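Local coordinates for protein ADP/ATP-dependent NAD(P)H-hydrate dehydratase (Bacillus subtilis, PDB 3RPZ) that catalyses the ATP- or ADP-dependent dehydration of hydrated NADH and NADPH, returning these damaged cofactors to their normal form, at residues E173-W178 against I186-N191; P151-F156 against K169-Y174; Q192-F197 against C202-T207. All coordinates share one frame; numbering follows the deposited sequence.

Interaction 1 (E173-W178 against I186-N191); sequences EYAKEW and IVLKGN. With AMP (adenosine monophosphate), chain C.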
loop_
_atom_site.group_PDB
_atom_site.type_symbol
_atom_site.label_atom_id
_atom_site.label_comp_id
_atom_site.label_asym_id
_atom_site.label_seq_id
_atom_site.Cartn_x
_atom_site.Cartn_y
_atom_site.Cartn_z
ATOM N N GLU A 173 23.593 28.665 21.092
ATOM C CA GLU A 173 24.298 28.823 22.353
ATOM C C GLU A 173 23.899 27.714 23.325
ATOM O O GLU A 173 24.749 27.058 23.904
ATOM C CB GLU A 173 23.982 30.205 22.946
ATOM C CG GLU A 173 24.487 31.360 22.055
ATOM C CD GLU A 173 23.484 31.966 20.999
ATOM O OE1 GLU A 173 23.613 33.239 20.877
ATOM O OE2 GLU A 173 22.628 31.298 20.287
ATOM N N TYR A 174 22.603 27.480 23.480
ATOM C CA TYR A 174 22.132 26.431 24.377
ATOM C C TYR A 174 22.507 25.068 23.871
ATOM O O TYR A 174 22.897 24.210 24.664
ATOM C CB TYR A 174 20.624 26.527 24.662
ATOM C CG TYR A 174 20.253 27.592 25.700
ATOM C CD1 TYR A 174 20.576 27.430 27.028
ATOM C CD2 TYR A 174 19.517 28.702 25.322
ATOM C CE1 TYR A 174 20.244 28.387 27.965
ATOM C CE2 TYR A 174 19.167 29.666 26.276
ATOM C CZ TYR A 174 19.531 29.461 27.568
ATOM O OH TYR A 174 19.211 30.397 28.535
ATOM N N ALA A 175 22.334 24.820 22.565
ATOM C CA ALA A 175 22.644 23.514 22.044
ATOM C C ALA A 175 24.123 23.178 22.246
ATOM O O ALA A 175 24.476 22.085 22.641
ATOM C CB ALA A 175 22.261 23.402 20.559
ATOM N N LYS A 176 25.000 24.144 21.982
ATOM C CA LYS A 176 26.439 23.949 22.164
ATOM C C LYS A 176 26.763 23.733 23.622
ATOM O O LYS A 176 27.548 22.829 23.963
ATOM C CB LYS A 176 27.214 25.146 21.631
ATOM C CG LYS A 176 27.256 25.251 20.174
ATOM C CD LYS A 176 28.084 26.445 19.684
ATOM C CE LYS A 176 29.555 26.153 19.757
ATOM N NZ LYS A 176 30.086 26.371 21.104
ATOM N N GLU A 177 26.164 24.522 24.501
ATOM C CA GLU A 177 26.472 24.405 25.933
ATOM C C GLU A 177 26.107 22.995 26.446
ATOM O O GLU A 177 26.880 22.350 27.220
ATOM C CB GLU A 177 25.666 25.464 26.687
ATOM C CG GLU A 177 25.579 25.350 28.177
ATOM C CD GLU A 177 24.898 26.590 28.719
ATOM O OE1 GLU A 177 25.563 27.652 28.759
ATOM O OE2 GLU A 177 23.674 26.527 28.996
ATOM N N TRP A 178 24.932 22.496 26.044
ATOM C CA TRP A 178 24.461 21.241 26.536
ATOM C C TRP A 178 25.113 20.058 25.854
ATOM O O TRP A 178 25.309 19.015 26.463
ATOM C CB TRP A 178 22.927 21.182 26.525
ATOM C CG TRP A 178 22.385 21.899 27.679
ATOM C CD1 TRP A 178 22.064 23.214 27.757
ATOM C CD2 TRP A 178 22.170 21.342 28.987
ATOM N NE1 TRP A 178 21.622 23.513 29.049
ATOM C CE2 TRP A 178 21.678 22.377 29.803
ATOM C CE3 TRP A 178 22.278 20.055 29.514
ATOM C CZ2 TRP A 178 21.330 22.172 31.140
ATOM C CZ3 TRP A 178 21.945 19.860 30.880
ATOM C CH2 TRP A 178 21.454 20.906 31.646
ATOM N N ILE A 186 23.964 16.997 19.866
ATOM C CA ILE A 186 22.577 17.463 19.978
ATOM C C ILE A 186 22.158 18.034 18.659
ATOM O O ILE A 186 22.766 19.009 18.185
ATOM C CB ILE A 186 22.355 18.492 21.113
ATOM C CG1 ILE A 186 22.722 17.879 22.448
ATOM C CG2 ILE A 186 20.854 18.925 21.148
ATOM C CD1 ILE A 186 22.532 18.778 23.638
ATOM N N VAL A 187 21.118 17.448 18.060
ATOM C CA VAL A 187 20.442 17.936 16.882
ATOM C C VAL A 187 19.203 18.630 17.411
ATOM O O VAL A 187 18.222 17.987 17.737
ATOM C CB VAL A 187 20.072 16.820 15.900
ATOM C CG1 VAL A 187 19.346 17.390 14.700
ATOM C CG2 VAL A 187 21.314 16.037 15.481
ATOM N N LEU A 188 19.296 19.949 17.590
ATOM C CA LEU A 188 18.199 20.743 18.124
ATOM C C LEU A 188 17.351 21.199 16.949
ATOM O O LEU A 188 17.735 22.125 16.183
ATOM C CB LEU A 188 18.696 21.935 18.936
ATOM C CG LEU A 188 17.623 22.904 19.405
ATOM C CD1 LEU A 188 16.636 22.186 20.351
ATOM C CD2 LEU A 188 18.215 24.136 20.099
ATOM N N LYS A 189 16.206 20.583 16.827
ATOM C CA LYS A 189 15.373 20.750 15.650
ATOM C C LYS A 189 14.625 22.083 15.653
ATOM O O LYS A 189 14.553 22.817 16.648
ATOM C CB LYS A 189 14.448 19.527 15.571
ATOM C CG LYS A 189 15.244 18.320 15.101
ATOM C CD LYS A 189 15.096 16.950 15.765
ATOM C CE LYS A 189 13.737 16.457 15.498
ATOM N NZ LYS A 189 13.242 15.251 16.310
ATOM N N GLY A 190 14.085 22.361 14.461
ATOM C CA GLY A 190 13.428 23.605 14.162
ATOM C C GLY A 190 13.893 24.160 12.846
ATOM O O GLY A 190 14.799 23.631 12.214
ATOM N N ASN A 191 13.268 25.227 12.367
ATOM C CA ASN A 191 13.842 25.990 11.305
ATOM C C ASN A 191 15.299 26.292 11.803
ATOM O O ASN A 191 15.562 26.579 12.976
ATOM C CB ASN A 191 13.015 27.278 11.104
ATOM C CG ASN A 191 13.606 28.246 10.127
ATOM O OD1 ASN A 191 13.976 27.896 9.048
ATOM N ND2 ASN A 191 13.680 29.524 10.537
HETATM P P AMP C . 9.541 16.411 15.332
HETATM O O1P AMP C . 8.578 15.538 14.451
HETATM O O2P AMP C . 8.704 17.413 16.025
HETATM O O3P AMP C . 10.350 15.455 16.186
HETATM O "O5'" AMP C . 10.560 16.889 14.301
HETATM C "C5'" AMP C . 10.160 17.888 13.286
HETATM C "C4'" AMP C . 11.147 17.880 12.170
HETATM O "O4'" AMP C . 10.686 18.768 11.099
HETATM C "C3'" AMP C . 12.542 18.343 12.529
HETATM O "O3'" AMP C . 13.470 17.784 11.620
HETATM C "C2'" AMP C . 12.347 19.849 12.294
HETATM O "O2'" AMP C . 13.587 20.581 12.226
HETATM C "C1'" AMP C . 11.607 19.853 10.976
HETATM N N9 AMP C . 10.760 21.040 10.813
HETATM C C8 AMP C . 9.553 21.247 11.354
HETATM N N7 AMP C . 9.048 22.477 11.011
HETATM C C5 AMP C . 9.993 23.006 10.210
HETATM C C6 AMP C . 10.126 24.311 9.517
HETATM N N6 AMP C . 9.135 25.215 9.632
HETATM N N1 AMP C . 11.251 24.485 8.827
HETATM C C2 AMP C . 12.231 23.576 8.724
HETATM N N3 AMP C . 12.198 22.360 9.353
HETATM C C4 AMP C . 11.129 22.155 10.065
#

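Interaction 2 (P151-F156 against K169-Y174); sequences PHPGEF and KKRAEY. With NPW (beta-6-hydroxy-1,4,5,6-tetrahydronicotinamide adenine dinucleotide phosphate), chain D.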
loop_
_atom_site.group_PDB
_atom_site.type_symbol
_atom_site.label_atom_id
_atom_site.label_comp_id
_atom_site.label_asym_id
_atom_site.label_seq_id
_atom_site.Cartn_x
_atom_site.Cartn_y
_atom_site.Cartn_z
ATOM N N PRO A 151 16.344 16.227 20.020
ATOM C CA PRO A 151 15.201 16.945 20.532
ATOM C C PRO A 151 14.675 18.055 19.629
ATOM O O PRO A 151 15.433 18.849 19.076
ATOM C CB PRO A 151 15.726 17.555 21.820
ATOM C CG PRO A 151 17.164 17.843 21.505
ATOM C CD PRO A 151 17.580 16.634 20.698
ATOM N N HIS A 152 13.355 18.175 19.601
ATOM C CA HIS A 152 12.765 19.465 19.290
ATOM C C HIS A 152 12.807 20.336 20.536
ATOM O O HIS A 152 13.195 19.888 21.627
ATOM C CB HIS A 152 11.367 19.318 18.683
ATOM C CG HIS A 152 10.360 18.671 19.572
ATOM N ND1 HIS A 152 10.115 19.055 20.886
ATOM C CD2 HIS A 152 9.456 17.707 19.283
ATOM C CE1 HIS A 152 9.152 18.280 21.378
ATOM N NE2 HIS A 152 8.714 17.470 20.415
ATOM N N PRO A 153 12.459 21.617 20.436
ATOM C CA PRO A 153 12.611 22.501 21.610
ATOM C C PRO A 153 11.850 22.041 22.879
ATOM O O PRO A 153 12.324 22.260 23.963
ATOM C CB PRO A 153 12.126 23.857 21.072
ATOM C CG PRO A 153 12.577 23.819 19.668
ATOM C CD PRO A 153 12.308 22.391 19.202
ATOM N N GLY A 154 10.682 21.386 22.734
ATOM C CA GLY A 154 9.962 20.858 23.869
ATOM C C GLY A 154 10.755 19.768 24.567
ATOM O O GLY A 154 10.812 19.704 25.809
ATOM N N GLU A 155 11.360 18.889 23.796
ATOM C CA GLU A 155 12.174 17.815 24.330
ATOM C C GLU A 155 13.436 18.390 24.975
ATOM O O GLU A 155 13.906 17.868 25.990
ATOM C CB GLU A 155 12.513 16.793 23.238
ATOM C CG GLU A 155 11.311 15.932 22.908
ATOM C CD GLU A 155 11.271 15.310 21.556
ATOM O OE1 GLU A 155 12.000 15.726 20.633
ATOM O OE2 GLU A 155 10.423 14.383 21.354
ATOM N N PHE A 156 13.982 19.443 24.391
ATOM C CA PHE A 156 15.160 20.079 24.978
ATOM C C PHE A 156 14.839 20.663 26.351
ATOM O O PHE A 156 15.631 20.540 27.285
ATOM C CB PHE A 156 15.688 21.165 24.039
ATOM C CG PHE A 156 17.085 21.657 24.389
ATOM C CD1 PHE A 156 17.250 22.709 25.275
ATOM C CD2 PHE A 156 18.187 21.124 23.804
ATOM C CE1 PHE A 156 18.538 23.160 25.625
ATOM C CE2 PHE A 156 19.491 21.590 24.115
ATOM C CZ PHE A 156 19.633 22.614 25.019
ATOM N N LYS A 169 15.444 31.894 21.734
ATOM C CA LYS A 169 16.178 33.140 21.521
ATOM C C LYS A 169 17.694 32.961 21.298
ATOM O O LYS A 169 18.357 33.856 20.818
ATOM C CB LYS A 169 16.003 34.068 22.739
ATOM C CG LYS A 169 14.566 34.480 23.018
ATOM C CD LYS A 169 14.504 35.339 24.290
ATOM C CE LYS A 169 13.078 35.635 24.717
ATOM N NZ LYS A 169 13.110 36.571 25.882
ATOM N N LYS A 170 18.233 31.823 21.719
ATOM C CA LYS A 170 19.672 31.564 21.768
ATOM C C LYS A 170 19.907 30.071 21.453
ATOM O O LYS A 170 20.551 29.359 22.209
ATOM C CB LYS A 170 20.225 31.896 23.174
ATOM C CG LYS A 170 20.126 33.336 23.657
ATOM C CD LYS A 170 21.102 33.603 24.788
ATOM C CE LYS A 170 20.811 32.815 26.073
ATOM N NZ LYS A 170 21.840 33.116 27.220
ATOM N N ARG A 171 19.351 29.614 20.329
ATOM C CA ARG A 171 19.328 28.154 20.065
ATOM C C ARG A 171 20.698 27.534 20.022
ATOM O O ARG A 171 20.957 26.509 20.650
ATOM C CB ARG A 171 18.565 27.844 18.777
ATOM C CG ARG A 171 17.064 28.061 18.888
ATOM C CD ARG A 171 16.383 28.149 17.505
ATOM N NE ARG A 171 16.770 27.055 16.624
ATOM C CZ ARG A 171 16.346 25.810 16.660
ATOM N NH1 ARG A 171 15.485 25.409 17.555
ATOM N NH2 ARG A 171 16.810 24.964 15.766
ATOM N N ALA A 172 21.592 28.106 19.219
ATOM C CA ALA A 172 22.932 27.532 19.067
ATOM C C ALA A 172 23.741 27.601 20.336
ATOM O O ALA A 172 24.426 26.646 20.659
ATOM C CB ALA A 172 23.709 28.148 17.918
ATOM N N GLU A 173 23.593 28.665 21.092
ATOM C CA GLU A 173 24.298 28.823 22.353
ATOM C C GLU A 173 23.899 27.714 23.325
ATOM O O GLU A 173 24.749 27.058 23.904
ATOM C CB GLU A 173 23.982 30.205 22.946
ATOM C CG GLU A 173 24.487 31.360 22.055
ATOM C CD GLU A 173 23.484 31.966 20.999
ATOM O OE1 GLU A 173 23.613 33.239 20.877
ATOM O OE2 GLU A 173 22.628 31.298 20.287
ATOM N N TYR A 174 22.603 27.480 23.480
ATOM C CA TYR A 174 22.132 26.431 24.377
ATOM C C TYR A 174 22.507 25.068 23.871
ATOM O O TYR A 174 22.897 24.210 24.664
ATOM C CB TYR A 174 20.624 26.527 24.662
ATOM C CG TYR A 174 20.253 27.592 25.700
ATOM C CD1 TYR A 174 20.576 27.430 27.028
ATOM C CD2 TYR A 174 19.517 28.702 25.322
ATOM C CE1 TYR A 174 20.244 28.387 27.965
ATOM C CE2 TYR A 174 19.167 29.666 26.276
ATOM C CZ TYR A 174 19.531 29.461 27.568
ATOM O OH TYR A 174 19.211 30.397 28.535
HETATM P P NPW D . 3.610 24.083 21.676
HETATM O O1 NPW D . 2.682 23.394 22.651
HETATM O O2 NPW D . 3.308 23.937 20.220
HETATM O O3 NPW D . 3.915 25.550 22.030
HETATM P PA NPW D . 5.586 16.339 22.557
HETATM P PB NPW D . 5.555 14.934 20.010
HETATM C C1A NPW D . 6.822 21.861 21.803
HETATM C C1B NPW D . 5.500 10.391 18.771
HETATM N N1C NPW D . 4.957 10.632 17.455
HETATM N N1D NPW D . 9.173 25.368 18.928
HETATM C C2A NPW D . 5.309 22.052 21.705
HETATM O O2A NPW D . 5.066 23.426 21.925
HETATM C C2B NPW D . 6.951 10.849 18.962
HETATM O O2B NPW D . 7.875 9.987 18.348
HETATM C C2C NPW D . 4.361 9.725 16.728
HETATM C C2D NPW D . 8.520 25.496 20.092
HETATM C C3A NPW D . 4.793 21.154 22.816
HETATM O O3A NPW D . 4.889 21.768 24.119
HETATM C C3B NPW D . 6.994 10.812 20.503
HETATM O O3B NPW D . 7.243 9.455 20.895
HETATM C C3C NPW D . 3.701 9.750 15.606
HETATM N N3D NPW D . 7.911 24.542 20.816
HETATM C C4B NPW D . 5.566 11.228 20.883
HETATM O O4B NPW D . 4.727 11.133 19.695
HETATM C C4C NPW D . 3.515 11.132 14.990
HETATM C C4D NPW D . 8.052 23.342 20.240
HETATM O O4D NPW D . 6.974 20.492 22.189
HETATM C C4E NPW D . 5.776 20.001 22.742
HETATM C C5A NPW D . 8.692 23.093 18.995
HETATM C C5B NPW D . 5.475 12.663 21.411
HETATM O O5B NPW D . 6.192 13.557 20.557
HETATM C C5C NPW D . 3.662 12.189 16.070
HETATM C C5E NPW D . 5.289 18.873 21.830
HETATM O O5E NPW D . 6.124 17.740 22.039
HETATM C C6C NPW D . 4.984 12.007 16.869
HETATM O O6C NPW D . 6.151 12.166 16.068
HETATM C C6D NPW D . 9.300 24.183 18.289
HETATM N N6D NPW D . 9.944 24.110 17.135
HETATM N N7A NPW D . 8.632 21.770 18.605
HETATM C C7C NPW D . 3.238 8.581 14.917
HETATM N N7C NPW D . 2.615 8.731 13.757
HETATM O O7C NPW D . 3.380 7.444 15.435
HETATM C C8A NPW D . 7.917 21.173 19.635
HETATM N N9A NPW D . 7.599 22.164 20.604
HETATM O OA1 NPW D . 4.500 16.483 23.540
HETATM O OA2 NPW D . 6.849 15.735 22.920
HETATM O OA3 NPW D . 4.898 15.653 21.275
HETATM O OB1 NPW D . 6.684 15.666 19.435
HETATM O OB2 NPW D . 4.370 14.653 19.141
#

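Interaction 3 (Q192-F197 against C202-T207); sequences QTVIAF and CWLNPT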
loop_
_atom_site.group_PDB
_atom_site.type_symbol
_atom_site.label_atom_id
_atom_site.label_comp_id
_atom_site.label_asym_id
_atom_site.label_seq_id
_atom_site.Cartn_x
_atom_site.Cartn_y
_atom_site.Cartn_z
ATOM N N GLN A 192 16.212 26.193 10.896
ATOM C CA GLN A 192 17.640 26.281 11.127
ATOM C C GLN A 192 18.054 25.366 12.248
ATOM O O GLN A 192 18.510 25.815 13.309
ATOM C CB GLN A 192 18.107 27.726 11.341
ATOM C CG GLN A 192 17.790 28.598 10.141
ATOM C CD GLN A 192 18.478 29.940 10.179
ATOM O OE1 GLN A 192 18.765 30.486 11.239
ATOM N NE2 GLN A 192 18.695 30.493 9.025
ATOM N N THR A 193 17.850 24.076 12.028
ATOM C CA THR A 193 18.266 23.066 12.981
ATOM C C THR A 193 19.735 23.283 13.342
ATOM O O THR A 193 20.579 23.508 12.455
ATOM C CB THR A 193 18.022 21.653 12.413
ATOM O OG1 THR A 193 16.601 21.387 12.434
ATOM C CG2 THR A 193 18.735 20.544 13.253
ATOM N N VAL A 194 20.042 23.158 14.616
ATOM C CA VAL A 194 21.425 23.250 15.109
ATOM C C VAL A 194 21.991 21.862 15.296
ATOM O O VAL A 194 21.304 20.988 15.883
ATOM C CB VAL A 194 21.536 23.983 16.469
ATOM C CG1 VAL A 194 23.014 24.163 16.874
ATOM C CG2 VAL A 194 20.851 25.319 16.419
ATOM N N ILE A 195 23.161 21.573 14.733
ATOM C CA ILE A 195 23.855 20.317 14.975
ATOM C C ILE A 195 25.095 20.637 15.782
ATOM O O ILE A 195 26.070 21.186 15.256
ATOM C CB ILE A 195 24.227 19.586 13.671
ATOM C CG1 ILE A 195 23.021 19.413 12.738
ATOM C CG2 ILE A 195 24.856 18.188 14.015
ATOM C CD1 ILE A 195 22.764 20.558 11.751
ATOM N N ALA A 196 25.047 20.353 17.083
ATOM C CA ALA A 196 26.107 20.660 18.023
ATOM C C ALA A 196 26.823 19.398 18.468
ATOM O O ALA A 196 26.190 18.465 18.935
ATOM C CB ALA A 196 25.565 21.412 19.213
ATOM N N PHE A 197 28.145 19.370 18.296
ATOM C CA PHE A 197 28.983 18.230 18.634
ATOM C C PHE A 197 29.675 18.492 19.977
ATOM O O PHE A 197 29.967 19.638 20.304
ATOM C CB PHE A 197 29.998 17.971 17.509
ATOM C CG PHE A 197 29.362 17.513 16.240
ATOM C CD1 PHE A 197 28.968 16.214 16.088
ATOM C CD2 PHE A 197 29.067 18.405 15.249
ATOM C CE1 PHE A 197 28.314 15.809 14.944
ATOM C CE2 PHE A 197 28.415 17.997 14.110
ATOM C CZ PHE A 197 28.052 16.711 13.939
ATOM N N CYS A 202 30.004 23.063 15.611
ATOM C CA CYS A 202 28.584 23.304 15.515
ATOM C C CYS A 202 28.255 23.856 14.144
ATOM O O CYS A 202 29.028 24.631 13.556
ATOM C CB CYS A 202 28.183 24.254 16.598
ATOM S SG CYS A 202 26.448 24.511 16.899
ATOM N N TRP A 203 27.104 23.433 13.633
ATOM C CA TRP A 203 26.606 23.817 12.313
ATOM C C TRP A 203 25.131 24.139 12.401
ATOM O O TRP A 203 24.431 23.701 13.312
ATOM C CB TRP A 203 26.820 22.696 11.300
ATOM C CG TRP A 203 28.235 22.284 11.112
ATOM C CD1 TRP A 203 28.972 21.386 11.890
ATOM C CD2 TRP A 203 29.125 22.727 10.091
ATOM N NE1 TRP A 203 30.224 21.249 11.381
ATOM C CE2 TRP A 203 30.356 22.054 10.283
ATOM C CE3 TRP A 203 29.006 23.619 9.036
ATOM C CZ2 TRP A 203 31.437 22.243 9.451
ATOM C CZ3 TRP A 203 30.088 23.787 8.186
ATOM C CH2 TRP A 203 31.286 23.132 8.423
ATOM N N LEU A 204 24.662 24.927 11.431
ATOM C CA LEU A 204 23.230 25.158 11.190
ATOM C C LEU A 204 22.849 24.457 9.907
ATOM O O LEU A 204 23.605 24.457 8.941
ATOM C CB LEU A 204 22.899 26.636 11.073
ATOM C CG LEU A 204 23.214 27.514 12.275
ATOM C CD1 LEU A 204 22.729 28.957 12.005
ATOM C CD2 LEU A 204 22.594 26.984 13.573
ATOM N N ASN A 205 21.623 23.950 9.869
ATOM C CA ASN A 205 21.103 23.340 8.664
ATOM C C ASN A 205 20.326 24.353 7.835
ATOM O O ASN A 205 19.419 24.995 8.377
ATOM C CB ASN A 205 20.143 22.217 9.002
ATOM C CG ASN A 205 19.722 21.502 7.744
ATOM O OD1 ASN A 205 20.552 20.982 7.017
ATOM N ND2 ASN A 205 18.427 21.499 7.468
ATOM N N PRO A 206 20.661 24.513 6.544
ATOM C CA PRO A 206 19.996 25.525 5.728
ATOM C C PRO A 206 18.757 25.071 4.973
ATOM O O PRO A 206 18.143 25.889 4.264
ATOM C CB PRO A 206 21.072 25.871 4.682
ATOM C CG PRO A 206 21.840 24.618 4.496
ATOM C CD PRO A 206 21.845 23.939 5.857
ATOM N N THR A 207 18.397 23.818 5.084
ATOM C CA THR A 207 17.294 23.266 4.311
ATOM C C THR A 207 16.042 23.004 5.137
ATOM O O THR A 207 16.063 22.875 6.344
ATOM C CB THR A 207 17.705 21.960 3.603
ATOM O OG1 THR A 207 17.948 20.969 4.577
ATOM C CG2 THR A 207 18.901 22.127 2.701
HETATM O O HOH W 1 16.569 25.269 8.155
HETATM O O HOH W 2 16.730 22.936 9.520
#

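Interaction 1 (E173-W178 against I186-N191)
Ala175, Ile186 and Leu188 form an antiparallel helix-on-strand contact in the ribokinase-like fold expected of this family, and the strand involved runs straight into the AMP pocket. The axes of the helix 173-178 and strand 186-188 pass 8.9 Å apart, their directions opposed at 162°. Ile186 makes the closest approach: CG1 lies beside the backbone N and CD1 is anti to CA, which extends the chain to the backbone of the helix at Trp178. There Ile186 CD1 is 3.6 Å from Trp178 C. The same methyl, Ile186 CD1, lies 3.8 Å from Trp178 CB. The indole itself swings away from the strand, so that only the root of this side chain takes part. One helical turn earlier, Leu188 CB and CD2 both lie against the methyl of Ala175, with Ala175 CB 4.1 Å from Leu188 CD2. No hydrogen bond crosses between the segments, and the contact is a buried apolar one.

Past the strand, the backbone grips the nucleotide. Gly190 N donates to the ribose O2' of AMP at 2.9 Å (159° at the hydrogen), and O2' gives a weak bond of 3.3 Å back to Gly190 O. The Lys189 chain bends at chi2 and chi3 to follow the ribose toward the phosphate, where NZ donates to O3P at 2.9 Å. Thr150 O is a second partner of this ammonium group, and Lys27 of the second subunit binds AMP as well.

Strand 185-188 is sandwiched in the sheet between strands 147-149 and 194-196; helix 171-182 packs against the Ile186 and Leu188 side, while Val187 points the other way, onto helix 235-256.

Interaction 2 (P151-F156 against K169-Y174)
Phe156 and Tyr174 make the close part of a contact, in the probable ribokinase-like fold, between two helices, 153-160 and 171-182, separated in the chain by the short helix 164-167. The Phe156 ring presents its edge, with CZ 3.7 Å from Tyr174 O near the ring plane. CZ is also 4.1 Å from Tyr174 CB, and the two side chains cross at about a right angle, the phenol leading away. Phe156 CG sits anti to the backbone N (chi1 -166°), which carries the ring toward the second helix, where Trp178 meets it edge-to-face and Leu167 packs on it.

Nearer the helix starts the fit is looser. Arg171 NH1 merely grazes Pro153 CG, 3.9 Å away at the guanidinium edge; its polar partners are Gln168 OE1 and Lys189 O. Lys169 and Lys170, just before Arg171 in the chain, are exposed to solvent.

The N-terminal end of helix 153-160 meets the hydrated cofactor. His152 occupies the N-cap, and NE2 donates to NPW OB1 at 2.9 Å (143° at the hydrogen). Its imidazole lies between NPW C8A, 3.3 Å above one face, and Glu155 OE1 over the centre of the other. That carboxylate oxygen, Glu155 OE1, also accepts a bond from His152 N at 3.0 Å. An alanine at His152 removes the imidazole, and the diphosphate oxygen would probably lose this donor while the adenine lost its flat neighbour. One residue into the helix, Gly154 CA lies 3.4 Å from NPW O4D.

Interaction 3 (Q192-F197 against C202-T207)
Asn205 N donates to Thr193 O at 2.8 Å, in the carbonyl plane, the shortest of three backbone hydrogen bonds that join the two segments. Ile195 and Trp203 supply the other two as a reciprocal pair. The bond from Ile195 N to Trp203 O, 2.9 Å, is nearly straight (168° at the hydrogen). The return bond, Trp203 N to Ile195 O, measures 3.0 Å, and in both the donor is tilted 25° from the carbonyl plane. Past the Asn205 to Thr193 bond, water fills in between the segments: one molecule accepts from both Thr193 N and Asn205 ND2. The Asn205 amide also donates, through ND2, to Thr207 OG1 at 3.0 Å, the hydroxyl being tilted 19° out of the amide plane. Thr193 turns its own hydroxyl to Gly190 O and touches AMP.

Strands 194-196 and 202-204 thus form an antiparallel beta hairpin at one end of the mixed sheet, with 202-204 outermost within the chain. Val194 with Leu204 and Ala196 with Cys202 are its non-hydrogen-bonded pairs, and these four side chains share the face turned to helix 171-182. Cys202 SG rests 3.5 Å from Val194 CG1. The same sulfur, Cys202 SG, lies 4.0 Å from Ala196 CB, thus meeting two side chains of the facing strand. Val194 and Leu204 lie side by side and point the same way, CG2 of the valine 3.7 Å from CD2 of the leucine.

On the other face, beside Ile195, Trp203 is flanked by Trp9 and His13, both edge-to-face with it. Phe197 approaches through its ring edge, CE2 being 4.1 Å from Trp203 CD1, and makes a cation-pi contact with Lys236.

In the fold
Interaction 2 comes first, closing a mostly helical loop of 12 residues between the start of helix 153-160 and that of helix 171-182. Interaction 1 opens where interaction 2 ends, sharing Glu173 and Tyr174, and closes a loop of seven residues as the chain returns along strand 185-188. Interaction 3 follows in series as a hairpin whose segments are four residues apart. The three neither nest nor cross. Backbone bonds of Ile186 with Ala196 and Leu188 with Val194 join interactions 1 and 3, and Arg171 reaches Lys189 O and Gln192 O. Interaction 1 thus joins helix 171-182 to the strand leading to AMP, interaction 2 joins it to the helix whose start meets NPW, and interaction 3 completes the sheet's antiparallel end.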